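Local atomic coordinates of small ribosomal subunit biogenesis GTPase RsgA (Thermotoga maritima, PDB entry 1U0L), a protein that probably assists late maturation of the 30S ribosomal subunit as a circularly permuted GTPase, hydrolysing GTP slowly and faster when stimulated by that subunit. Residues V121-D126 and V150-K155; R12-S17 and G52-Y57; P97-Y102 and S178-S183. All blocks are in the same frame, centred on the assembly; numbering follows the deposited sequence.

Contact 1 (V121-D126 and V150-K155). With GDP (guanosine-5'-diphosphate), chain E.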
loop_
_atom_site.group_PDB
_atom_site.type_symbol
_atom_site.label_atom_id
_atom_site.label_comp_id
_atom_site.label_asym_id
_atom_site.label_seq_id
_atom_site.Cartn_x
_atom_site.Cartn_y
_atom_site.Cartn_z
ATOM N N VAL A 121 -10.425 1.159 -3.940
ATOM C CA VAL A 121 -11.098 0.883 -5.208
ATOM C C VAL A 121 -12.152 -0.233 -5.132
ATOM O O VAL A 121 -11.805 -1.409 -5.028
ATOM C CB VAL A 121 -10.096 0.479 -6.325
ATOM C CG1 VAL A 121 -10.870 0.213 -7.597
ATOM C CG2 VAL A 121 -9.033 1.560 -6.546
ATOM N N ILE A 122 -13.429 0.135 -5.185
ATOM C CA ILE A 122 -14.510 -0.859 -5.171
ATOM C C ILE A 122 -14.566 -1.414 -6.596
ATOM O O ILE A 122 -15.077 -0.752 -7.506
ATOM C CB ILE A 122 -15.892 -0.228 -4.900
ATOM C CG1 ILE A 122 -15.846 0.690 -3.674
ATOM C CG2 ILE A 122 -16.942 -1.351 -4.750
ATOM C CD1 ILE A 122 -16.019 -0.030 -2.393
ATOM N N ASN A 123 -14.065 -2.624 -6.795
ATOM C CA ASN A 123 -14.043 -3.219 -8.133
ATOM C C ASN A 123 -15.221 -4.158 -8.494
ATOM O O ASN A 123 -16.076 -4.461 -7.661
ATOM C CB ASN A 123 -12.720 -3.970 -8.303
ATOM C CG ASN A 123 -12.478 -4.414 -9.733
ATOM O OD1 ASN A 123 -11.925 -5.500 -9.969
ATOM N ND2 ASN A 123 -12.881 -3.574 -10.697
ATOM N N LYS A 124 -15.253 -4.608 -9.747
ATOM C CA LYS A 124 -16.290 -5.527 -10.217
ATOM C C LYS A 124 -17.691 -4.919 -10.194
ATOM O O LYS A 124 -18.672 -5.626 -9.965
ATOM C CB LYS A 124 -16.310 -6.803 -9.362
ATOM C CG LYS A 124 -15.032 -7.635 -9.358
ATOM C CD LYS A 124 -15.373 -9.114 -9.163
ATOM C CE LYS A 124 -14.280 -9.916 -8.453
ATOM N NZ LYS A 124 -13.134 -10.191 -9.320
ATOM N N MET A 125 -17.786 -3.616 -10.429
ATOM C CA MET A 125 -19.078 -2.950 -10.405
ATOM C C MET A 125 -20.036 -3.535 -11.431
ATOM O O MET A 125 -21.251 -3.566 -11.217
ATOM C CB MET A 125 -18.905 -1.457 -10.665
ATOM C CG MET A 125 -18.131 -0.703 -9.586
ATOM S SD MET A 125 -19.026 -0.409 -8.048
ATOM C CE MET A 125 -20.373 0.556 -8.666
ATOM N N ASP A 126 -19.486 -4.012 -12.541
ATOM C CA ASP A 126 -20.307 -4.569 -13.609
ATOM C C ASP A 126 -21.124 -5.768 -13.169
ATOM O O ASP A 126 -22.085 -6.152 -13.832
ATOM C CB ASP A 126 -19.433 -4.980 -14.792
ATOM C CG ASP A 126 -18.412 -6.028 -14.414
ATOM O OD1 ASP A 126 -17.404 -5.661 -13.775
ATOM O OD2 ASP A 126 -18.621 -7.217 -14.734
ATOM N N VAL A 150 -12.700 4.978 -5.687
ATOM C CA VAL A 150 -12.966 4.942 -7.124
ATOM C C VAL A 150 -13.690 3.644 -7.497
ATOM O O VAL A 150 -13.240 2.540 -7.172
ATOM C CB VAL A 150 -11.674 5.116 -7.956
ATOM C CG1 VAL A 150 -10.853 6.251 -7.380
ATOM C CG2 VAL A 150 -10.866 3.861 -7.954
ATOM N N LYS A 151 -14.842 3.778 -8.144
ATOM C CA LYS A 151 -15.615 2.602 -8.545
ATOM C C LYS A 151 -15.098 2.092 -9.893
ATOM O O LYS A 151 -15.109 2.817 -10.887
ATOM C CB LYS A 151 -17.105 2.946 -8.680
ATOM C CG LYS A 151 -17.820 3.478 -7.440
ATOM C CD LYS A 151 -19.296 3.693 -7.811
ATOM C CE LYS A 151 -20.135 4.366 -6.738
ATOM N NZ LYS A 151 -19.796 5.807 -6.620
ATOM N N THR A 152 -14.679 0.837 -9.947
ATOM C CA THR A 152 -14.153 0.324 -11.202
ATOM C C THR A 152 -14.714 -1.004 -11.709
ATOM O O THR A 152 -15.493 -1.683 -11.038
ATOM C CB THR A 152 -12.630 0.149 -11.109
ATOM O OG1 THR A 152 -12.330 -0.996 -10.296
ATOM C CG2 THR A 152 -11.993 1.381 -10.486
ATOM N N SER A 153 -14.293 -1.345 -12.923
ATOM C CA SER A 153 -14.626 -2.608 -13.566
ATOM C C SER A 153 -13.489 -2.916 -14.514
ATOM O O SER A 153 -13.373 -2.293 -15.565
ATOM C CB SER A 153 -15.915 -2.537 -14.365
ATOM O OG SER A 153 -16.187 -3.815 -14.935
ATOM N N ALA A 154 -12.635 -3.857 -14.133
ATOM C CA ALA A 154 -11.514 -4.237 -14.976
ATOM C C ALA A 154 -12.045 -4.609 -16.357
ATOM O O ALA A 154 -11.422 -4.302 -17.374
ATOM C CB ALA A 154 -10.776 -5.414 -14.365
ATOM N N LYS A 155 -13.210 -5.255 -16.378
ATOM C CA LYS A 155 -13.853 -5.687 -17.619
ATOM C C LYS A 155 -14.420 -4.542 -18.464
ATOM O O LYS A 155 -14.011 -4.328 -19.604
ATOM C CB LYS A 155 -14.981 -6.672 -17.293
ATOM C CG LYS A 155 -14.530 -8.011 -16.743
ATOM C CD LYS A 155 -13.825 -8.849 -17.808
ATOM C CE LYS A 155 -13.416 -10.215 -17.265
ATOM N NZ LYS A 155 -14.598 -11.011 -16.812
HETATM P PB GDP E . -6.439 -10.832 -8.006
HETATM O O1B GDP E . -6.967 -9.750 -7.115
HETATM O O2B GDP E . -6.045 -12.096 -7.257
HETATM O O3B GDP E . -5.280 -10.364 -8.913
HETATM O O3A GDP E . -7.698 -11.260 -9.014
HETATM P PA GDP E . -7.729 -11.385 -10.579
HETATM O O1A GDP E . -6.941 -12.565 -11.050
HETATM O O2A GDP E . -7.334 -10.061 -11.220
HETATM O "O5'" GDP E . -9.304 -11.598 -10.900
HETATM C "C5'" GDP E . -9.960 -12.776 -10.421
HETATM C "C4'" GDP E . -11.067 -13.172 -11.351
HETATM O "O4'" GDP E . -12.041 -12.103 -11.322
HETATM C "C3'" GDP E . -10.661 -13.451 -12.834
HETATM O "O3'" GDP E . -11.290 -14.762 -13.209
HETATM C "C2'" GDP E . -11.280 -12.292 -13.627
HETATM O "O2'" GDP E . -11.774 -12.791 -14.864
HETATM C "C1'" GDP E . -12.335 -11.688 -12.625
HETATM N N9 GDP E . -12.442 -10.103 -12.551
HETATM C C8 GDP E . -11.457 -9.244 -12.174
HETATM N N7 GDP E . -11.895 -7.970 -12.207
HETATM C C5 GDP E . -13.218 -8.046 -12.620
HETATM C C6 GDP E . -14.183 -7.016 -12.830
HETATM O O6 GDP E . -14.008 -5.806 -12.664
HETATM N N1 GDP E . -15.439 -7.491 -13.260
HETATM C C2 GDP E . -15.698 -8.838 -13.460
HETATM N N2 GDP E . -16.928 -9.184 -13.879
HETATM N N3 GDP E . -14.775 -9.812 -13.255
HETATM C C4 GDP E . -13.570 -9.347 -12.844
#

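Contact 2 (R12-S17 and G52-Y57)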
loop_
_atom_site.group_PDB
_atom_site.type_symbol
_atom_site.label_atom_id
_atom_site.label_comp_id
_atom_site.label_asym_id
_atom_site.label_seq_id
_atom_site.Cartn_x
_atom_site.Cartn_y
_atom_site.Cartn_z
ATOM N N ARG A 12 22.028 9.056 -11.131
ATOM C CA ARG A 12 20.974 8.621 -10.228
ATOM C C ARG A 12 20.023 7.649 -10.916
ATOM O O ARG A 12 19.710 7.796 -12.099
ATOM C CB ARG A 12 20.193 9.831 -9.716
ATOM C CG ARG A 12 21.081 10.915 -9.145
ATOM C CD ARG A 12 20.283 12.133 -8.710
ATOM N NE ARG A 12 19.613 11.945 -7.424
ATOM C CZ ARG A 12 20.240 11.679 -6.279
ATOM N NH1 ARG A 12 21.562 11.558 -6.245
ATOM N NH2 ARG A 12 19.542 11.552 -5.160
ATOM N N GLY A 13 19.572 6.651 -10.158
ATOM C CA GLY A 13 18.651 5.660 -10.685
ATOM C C GLY A 13 17.764 5.058 -9.609
ATOM O O GLY A 13 18.007 5.244 -8.414
ATOM N N ILE A 14 16.723 4.347 -10.036
ATOM C CA ILE A 14 15.799 3.686 -9.114
ATOM C C ILE A 14 15.944 2.186 -9.327
ATOM O O ILE A 14 15.898 1.722 -10.463
ATOM C CB ILE A 14 14.310 4.052 -9.393
ATOM C CG1 ILE A 14 14.109 5.572 -9.372
ATOM C CG2 ILE A 14 13.415 3.432 -8.330
ATOM C CD1 ILE A 14 14.608 6.291 -10.607
ATOM N N VAL A 15 16.146 1.428 -8.255
ATOM C CA VAL A 15 16.253 -0.022 -8.391
ATOM C C VAL A 15 14.885 -0.576 -8.789
ATOM O O VAL A 15 13.866 -0.184 -8.227
ATOM C CB VAL A 15 16.627 -0.691 -7.086
ATOM C CG1 VAL A 15 16.596 -2.213 -7.270
ATOM C CG2 VAL A 15 17.989 -0.196 -6.622
ATOM N N VAL A 16 14.855 -1.511 -9.731
ATOM C CA VAL A 16 13.580 -2.049 -10.172
ATOM C C VAL A 16 13.430 -3.561 -10.089
ATOM O O VAL A 16 12.316 -4.082 -10.184
ATOM C CB VAL A 16 13.300 -1.615 -11.588
ATOM C CG1 VAL A 16 13.060 -0.107 -11.630
ATOM C CG2 VAL A 16 14.467 -2.029 -12.462
ATOM N N SER A 17 14.537 -4.271 -9.927
ATOM C CA SER A 17 14.465 -5.723 -9.799
ATOM C C SER A 17 15.834 -6.325 -9.549
ATOM O O SER A 17 16.852 -5.654 -9.690
ATOM C CB SER A 17 13.863 -6.352 -11.059
ATOM O OG SER A 17 14.794 -6.334 -12.123
ATOM N N GLY A 52 12.945 -0.468 -5.357
ATOM C CA GLY A 52 12.315 0.792 -5.018
ATOM C C GLY A 52 13.299 1.755 -4.384
ATOM O O GLY A 52 12.960 2.911 -4.102
ATOM N N ASP A 53 14.518 1.271 -4.150
ATOM C CA ASP A 53 15.560 2.094 -3.559
ATOM C C ASP A 53 16.160 2.992 -4.606
ATOM O O ASP A 53 16.403 2.556 -5.734
ATOM C CB ASP A 53 16.661 1.239 -2.946
ATOM C CG ASP A 53 16.572 1.199 -1.440
ATOM O OD1 ASP A 53 16.058 2.188 -0.869
ATOM O OD2 ASP A 53 17.015 0.204 -0.825
ATOM N N ARG A 54 16.372 4.254 -4.236
ATOM C CA ARG A 54 16.965 5.228 -5.140
ATOM C C ARG A 54 18.477 5.100 -4.987
ATOM O O ARG A 54 18.988 5.050 -3.863
ATOM C CB ARG A 54 16.525 6.633 -4.753
ATOM C CG ARG A 54 15.772 7.355 -5.846
ATOM C CD ARG A 54 14.366 6.820 -5.995
ATOM N NE ARG A 54 13.608 7.545 -7.012
ATOM C CZ ARG A 54 12.282 7.529 -7.094
ATOM N NH1 ARG A 54 11.573 6.827 -6.215
ATOM N NH2 ARG A 54 11.664 8.213 -8.048
ATOM N N VAL A 55 19.200 5.032 -6.101
ATOM C CA VAL A 55 20.658 4.905 -6.020
ATOM C C VAL A 55 21.442 5.702 -7.056
ATOM O O VAL A 55 20.899 6.126 -8.082
ATOM C CB VAL A 55 21.110 3.426 -6.135
ATOM C CG1 VAL A 55 20.552 2.616 -4.958
ATOM C CG2 VAL A 55 20.670 2.845 -7.472
ATOM N N GLU A 56 22.725 5.912 -6.763
ATOM C CA GLU A 56 23.632 6.616 -7.666
ATOM C C GLU A 56 24.753 5.637 -7.994
ATOM O O GLU A 56 25.360 5.054 -7.093
ATOM C CB GLU A 56 24.162 7.893 -7.011
ATOM C CG GLU A 56 24.539 7.764 -5.551
ATOM C CD GLU A 56 24.933 9.102 -4.952
ATOM O OE1 GLU A 56 25.874 9.738 -5.477
ATOM O OE2 GLU A 56 24.304 9.520 -3.958
ATOM N N TYR A 57 25.007 5.449 -9.287
ATOM C CA TYR A 57 26.004 4.491 -9.752
ATOM C C TYR A 57 26.955 5.038 -10.824
ATOM O O TYR A 57 26.795 6.166 -11.295
ATOM C CB TYR A 57 25.273 3.276 -10.323
ATOM C CG TYR A 57 24.479 3.597 -11.577
ATOM C CD1 TYR A 57 24.867 3.098 -12.819
ATOM C CD2 TYR A 57 23.356 4.423 -11.521
ATOM C CE1 TYR A 57 24.160 3.412 -13.975
ATOM C CE2 TYR A 57 22.643 4.746 -12.671
ATOM C CZ TYR A 57 23.049 4.238 -13.899
ATOM O OH TYR A 57 22.343 4.560 -15.044
#

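Contact 3 (P97-Y102 and S178-S183). With GDP (guanosine-5'-diphosphate), chain E.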
loop_
_atom_site.group_PDB
_atom_site.type_symbol
_atom_site.label_atom_id
_atom_site.label_comp_id
_atom_site.label_asym_id
_atom_site.label_seq_id
_atom_site.Cartn_x
_atom_site.Cartn_y
_atom_site.Cartn_z
ATOM N N PRO A 97 -15.463 -11.862 -4.360
ATOM C CA PRO A 97 -14.659 -12.152 -3.097
ATOM C C PRO A 97 -15.189 -11.756 -1.711
ATOM O O PRO A 97 -14.704 -12.276 -0.712
ATOM C CB PRO A 97 -13.342 -11.472 -3.427
ATOM C CG PRO A 97 -13.224 -11.748 -4.909
ATOM C CD PRO A 97 -14.641 -11.498 -5.445
ATOM N N GLU A 98 -16.172 -10.865 -1.631
ATOM C CA GLU A 98 -16.737 -10.451 -0.336
ATOM C C GLU A 98 -15.694 -9.955 0.654
ATOM O O GLU A 98 -15.057 -10.751 1.342
ATOM C CB GLU A 98 -17.492 -11.596 0.311
ATOM C CG GLU A 98 -18.980 -11.558 0.099
ATOM C CD GLU A 98 -19.734 -11.842 1.382
ATOM O OE1 GLU A 98 -20.924 -12.212 1.312
ATOM O OE2 GLU A 98 -19.138 -11.685 2.470
ATOM N N THR A 99 -15.533 -8.636 0.742
ATOM C CA THR A 99 -14.539 -8.053 1.632
ATOM C C THR A 99 -15.186 -7.473 2.864
ATOM O O THR A 99 -16.031 -6.603 2.761
ATOM C CB THR A 99 -13.766 -6.928 0.936
ATOM O OG1 THR A 99 -13.303 -7.376 -0.346
ATOM C CG2 THR A 99 -12.585 -6.511 1.786
ATOM N N SER A 100 -14.779 -7.943 4.030
ATOM C CA SER A 100 -15.356 -7.456 5.275
ATOM C C SER A 100 -14.699 -6.138 5.641
ATOM O O SER A 100 -13.522 -5.925 5.335
ATOM C CB SER A 100 -15.085 -8.447 6.399
ATOM O OG SER A 100 -13.708 -8.391 6.755
ATOM N N THR A 101 -15.436 -5.260 6.313
ATOM C CA THR A 101 -14.859 -3.983 6.713
ATOM C C THR A 101 -13.650 -4.259 7.598
ATOM O O THR A 101 -12.682 -3.501 7.591
ATOM C CB THR A 101 -15.855 -3.110 7.505
ATOM O OG1 THR A 101 -16.253 -3.804 8.693
ATOM C CG2 THR A 101 -17.077 -2.780 6.655
ATOM N N TYR A 102 -13.702 -5.351 8.355
ATOM C CA TYR A 102 -12.588 -5.700 9.231
ATOM C C TYR A 102 -11.287 -5.859 8.440
ATOM O O TYR A 102 -10.256 -5.295 8.812
ATOM C CB TYR A 102 -12.885 -6.992 9.994
ATOM C CG TYR A 102 -11.702 -7.495 10.784
ATOM C CD1 TYR A 102 -11.394 -6.957 12.033
ATOM C CD2 TYR A 102 -10.871 -8.484 10.267
ATOM C CE1 TYR A 102 -10.287 -7.393 12.752
ATOM C CE2 TYR A 102 -9.760 -8.930 10.971
ATOM C CZ TYR A 102 -9.473 -8.383 12.212
ATOM O OH TYR A 102 -8.376 -8.823 12.923
ATOM N N SER A 178 -7.390 -12.102 -2.284
ATOM C CA SER A 178 -7.202 -12.849 -3.523
ATOM C C SER A 178 -8.493 -12.971 -4.275
ATOM O O SER A 178 -9.507 -13.363 -3.705
ATOM C CB SER A 178 -6.683 -14.241 -3.226
ATOM O OG SER A 178 -5.676 -14.162 -2.224
ATOM N N GLY A 179 -8.454 -12.614 -5.554
ATOM C CA GLY A 179 -9.625 -12.707 -6.405
ATOM C C GLY A 179 -10.376 -11.413 -6.591
ATOM O O GLY A 179 -11.184 -11.279 -7.513
ATOM N N VAL A 180 -10.103 -10.446 -5.724
ATOM C CA VAL A 180 -10.782 -9.157 -5.765
ATOM C C VAL A 180 -10.599 -8.437 -7.114
ATOM O O VAL A 180 -11.377 -7.546 -7.458
ATOM C CB VAL A 180 -10.297 -8.278 -4.591
ATOM C CG1 VAL A 180 -8.969 -7.624 -4.940
ATOM C CG2 VAL A 180 -11.343 -7.266 -4.239
ATOM N N GLY A 181 -9.580 -8.836 -7.878
ATOM C CA GLY A 181 -9.347 -8.240 -9.189
ATOM C C GLY A 181 -8.096 -7.393 -9.375
ATOM O O GLY A 181 -7.997 -6.641 -10.344
ATOM N N LYS A 182 -7.136 -7.525 -8.464
ATOM C CA LYS A 182 -5.897 -6.747 -8.508
ATOM C C LYS A 182 -5.110 -6.854 -9.822
ATOM O O LYS A 182 -4.726 -5.843 -10.414
ATOM C CB LYS A 182 -5.004 -7.130 -7.315
ATOM C CG LYS A 182 -5.679 -6.892 -5.956
ATOM C CD LYS A 182 -4.752 -7.088 -4.755
ATOM C CE LYS A 182 -4.237 -8.522 -4.633
ATOM N NZ LYS A 182 -5.262 -9.590 -4.383
ATOM N N SER A 183 -4.884 -8.075 -10.288
ATOM C CA SER A 183 -4.148 -8.283 -11.521
ATOM C C SER A 183 -4.952 -7.849 -12.754
ATOM O O SER A 183 -4.382 -7.377 -13.734
ATOM C CB SER A 183 -3.750 -9.756 -11.639
ATOM O OG SER A 183 -2.746 -9.944 -12.624
HETATM P PB GDP E . -6.439 -10.832 -8.006
HETATM O O1B GDP E . -6.967 -9.750 -7.115
HETATM O O2B GDP E . -6.045 -12.096 -7.257
HETATM O O3B GDP E . -5.280 -10.364 -8.913
HETATM O O3A GDP E . -7.698 -11.260 -9.014
HETATM P PA GDP E . -7.729 -11.385 -10.579
HETATM O O1A GDP E . -6.941 -12.565 -11.050
HETATM O O2A GDP E . -7.334 -10.061 -11.220
HETATM O "O5'" GDP E . -9.304 -11.598 -10.900
HETATM C "C5'" GDP E . -9.960 -12.776 -10.421
HETATM C "C4'" GDP E . -11.067 -13.172 -11.351
HETATM O "O4'" GDP E . -12.041 -12.103 -11.322
HETATM C "C3'" GDP E . -10.661 -13.451 -12.834
HETATM O "O3'" GDP E . -11.290 -14.762 -13.209
HETATM C "C2'" GDP E . -11.280 -12.292 -13.627
HETATM O "O2'" GDP E . -11.774 -12.791 -14.864
HETATM C "C1'" GDP E . -12.335 -11.688 -12.625
HETATM N N9 GDP E . -12.442 -10.103 -12.551
HETATM C C8 GDP E . -11.457 -9.244 -12.174
HETATM N N7 GDP E . -11.895 -7.970 -12.207
HETATM C C5 GDP E . -13.218 -8.046 -12.620
HETATM C C6 GDP E . -14.183 -7.016 -12.830
HETATM O O6 GDP E . -14.008 -5.806 -12.664
HETATM N N1 GDP E . -15.439 -7.491 -13.260
HETATM C C2 GDP E . -15.698 -8.838 -13.460
HETATM N N2 GDP E . -16.928 -9.184 -13.879
HETATM N N3 GDP E . -14.775 -9.812 -13.255
HETATM C C4 GDP E . -13.570 -9.347 -12.844
#

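Contact 1 (V121-D126 and V150-K155)
The guanine-specificity motif NKxD, here Asn123-Lys124-Met125-Asp126, meets the SAK loop of Ser153-Ala154-Lys155 where two parallel neighbouring strands run out into the nucleotide pocket. Thr152 N gives a nearly straight bond (171°) to Ile122 O at 2.9 Å, and Met125 N returns one to Thr152 O at 3.1 Å, lying in the carbonyl plane, so both loops leave the sheet tied together. Beside these bonds the methyls of Val121 bear on Val150 and Thr152, with Val121 CG1 meeting Thr152 CG2. Met125 folds at chi2 and chi3, laying its CE against the aliphatic chain of Lys151, 3.4 Å from CD; the ammonium of Lys151 goes on to a salt bridge with Glu140 of helix 130-143.

Asp126 links loop and ligand. Its carboxylate takes the ring N-H and the amino group of the base edge, OD1 from GDP N1 at 2.7 Å and almost straight (178°), OD2 from GDP N2 at 2.7 Å. The hydroxyl of Ser153 also lies against OD1, in a bond modelled very short whose exact length is doubtful, and Ser153 OG in turn receives Thr156 N; this second shell is likely to help orient the carboxylate. With chi1 of 60°, CG of Asp126 stands between its own backbone N and carbonyl carbon, which brings the group up to both partners.

Ala154 N reads the other end of the same edge, donating to GDP O6 at 2.8 Å. The base itself is sandwiched between alkyl chains: Lys124 CG lies over one face, 3.6 Å from GDP C6, and Lys155 CG lies under the other, 3.6 Å from GDP C2. Paired NKxD and SAK loops gripping a guanine in this way are the hallmark of G4 and G5 in the TRAFAC GTPases.

Contact 2 (R12-S17 and G52-Y57)
Arg12 begins the pairing opposite Glu56, in a non-hydrogen-bonded position of two antiparallel strands. Their side chains run alongside each other in the same direction, yet NH1 of Arg12 stays 4.1 Å from OE2 of Glu56, beyond a salt bridge, with guanidinium and carboxylate planes turned 73° apart.

Gly13 follows in a hydrogen-bonded pair with Val55: its N donates to Val55 O, and its O accepts Val55 N at 2.6 Å. The Tyr57 ring presents an edge to this backbone, near Arg12 O and Gly13 N.

Ile14 returns to the face that carries Arg12, next to Arg54. The two side chains point the same way, and CG1 of Ile14 lies over one face of the Arg54 guanidinium. Bending at chi2 (74°) brings the arginine chain round to meet it.

Val15 points toward the second segment, where its CG2 touches Val55 CG2 at 4.1 Å. Its N bonds almost straight to Asp53 O at 2.8 Å, while its O accepts Gly52 N just ahead of the second strand.

This pairing joins strands 11-19 and 54-58, the first and last across the five-stranded sheet of the N-terminal OB-fold domain. Strand 22-27 flanks 11-19, while strand 65-70 flanks 54-58 and gives Val55 the side chains of Ile67 and Val70 to pack on.

Contact 3 (P97-Y102 and S178-S183)
A single proline ring makes nearly all of this contact: Pro97 sets its CG against the peptide joining Gly179 to Val180, 3.3 Å from Gly179 C and 3.5 Å from Val180 N. The meeting is pure van der Waals packing on the outer side of the phosphate-binding loop, whose amides face the nucleotide. Thr99 adds a marginal touch on Val180 CG2, its hydroxyl OG1 being engaged with Thr93 O.

What Pro97 backs is the P-loop (Walker A, G1), which wraps the beta-phosphate of GDP. Gly179 N donates to GDP O2B at 3.0 Å, and Ser183 N to GDP O3B at 2.7 Å. The third oxygen, GDP O1B, is gripped three times, by Gly181 N, by Lys182 N at 2.6 Å and by the side chain of Lys182, whose NZ lies 3.2 Å from GDP O1B. The lysine chain doubles back at chi3 and chi4 (-63° and -64°), which returns NZ to the phosphate bound by its own backbone; NZ also bonds to Gly176 O. With Gly181 as the N-cap, helix 182-189 starts at the phosphate, so its dipole would probably help to balance the negative charge.

A methionine in place of Lys182 would probably leave O1B without its lysine donor, the phosphate charge less well balanced and Gly176 O without this partner.

Around the contact, Val180 packs on Val91 of strand 87-92 and on Thr93. Beyond Thr99 the chain enters helix 101-113, N-capped by Ser100, where Tyr102 rests on Asn287 and Met291 of helix 282-296.

In the fold
Contacts 1 and 3 build two walls of one nucleotide site, their centres about 12 Å apart: 121-126 with 150-155 reads the guanine, and 178-183 holds the beta-phosphate. Lys124 bridges them, its NZ 2.9 Å from Gly179 O in a probable hydrogen bond and its CE packed on Pro97 CD. In the chain the base-recognition motifs precede the P-loop, the order expected of a circularly permuted GTPase domain. Contact 2 belongs to the separate N-terminal OB-fold domain and touches neither; its nearest atoms are about 16 Å from contact 3 and about 21 Å from contact 1, so it takes no direct part in binding GDP.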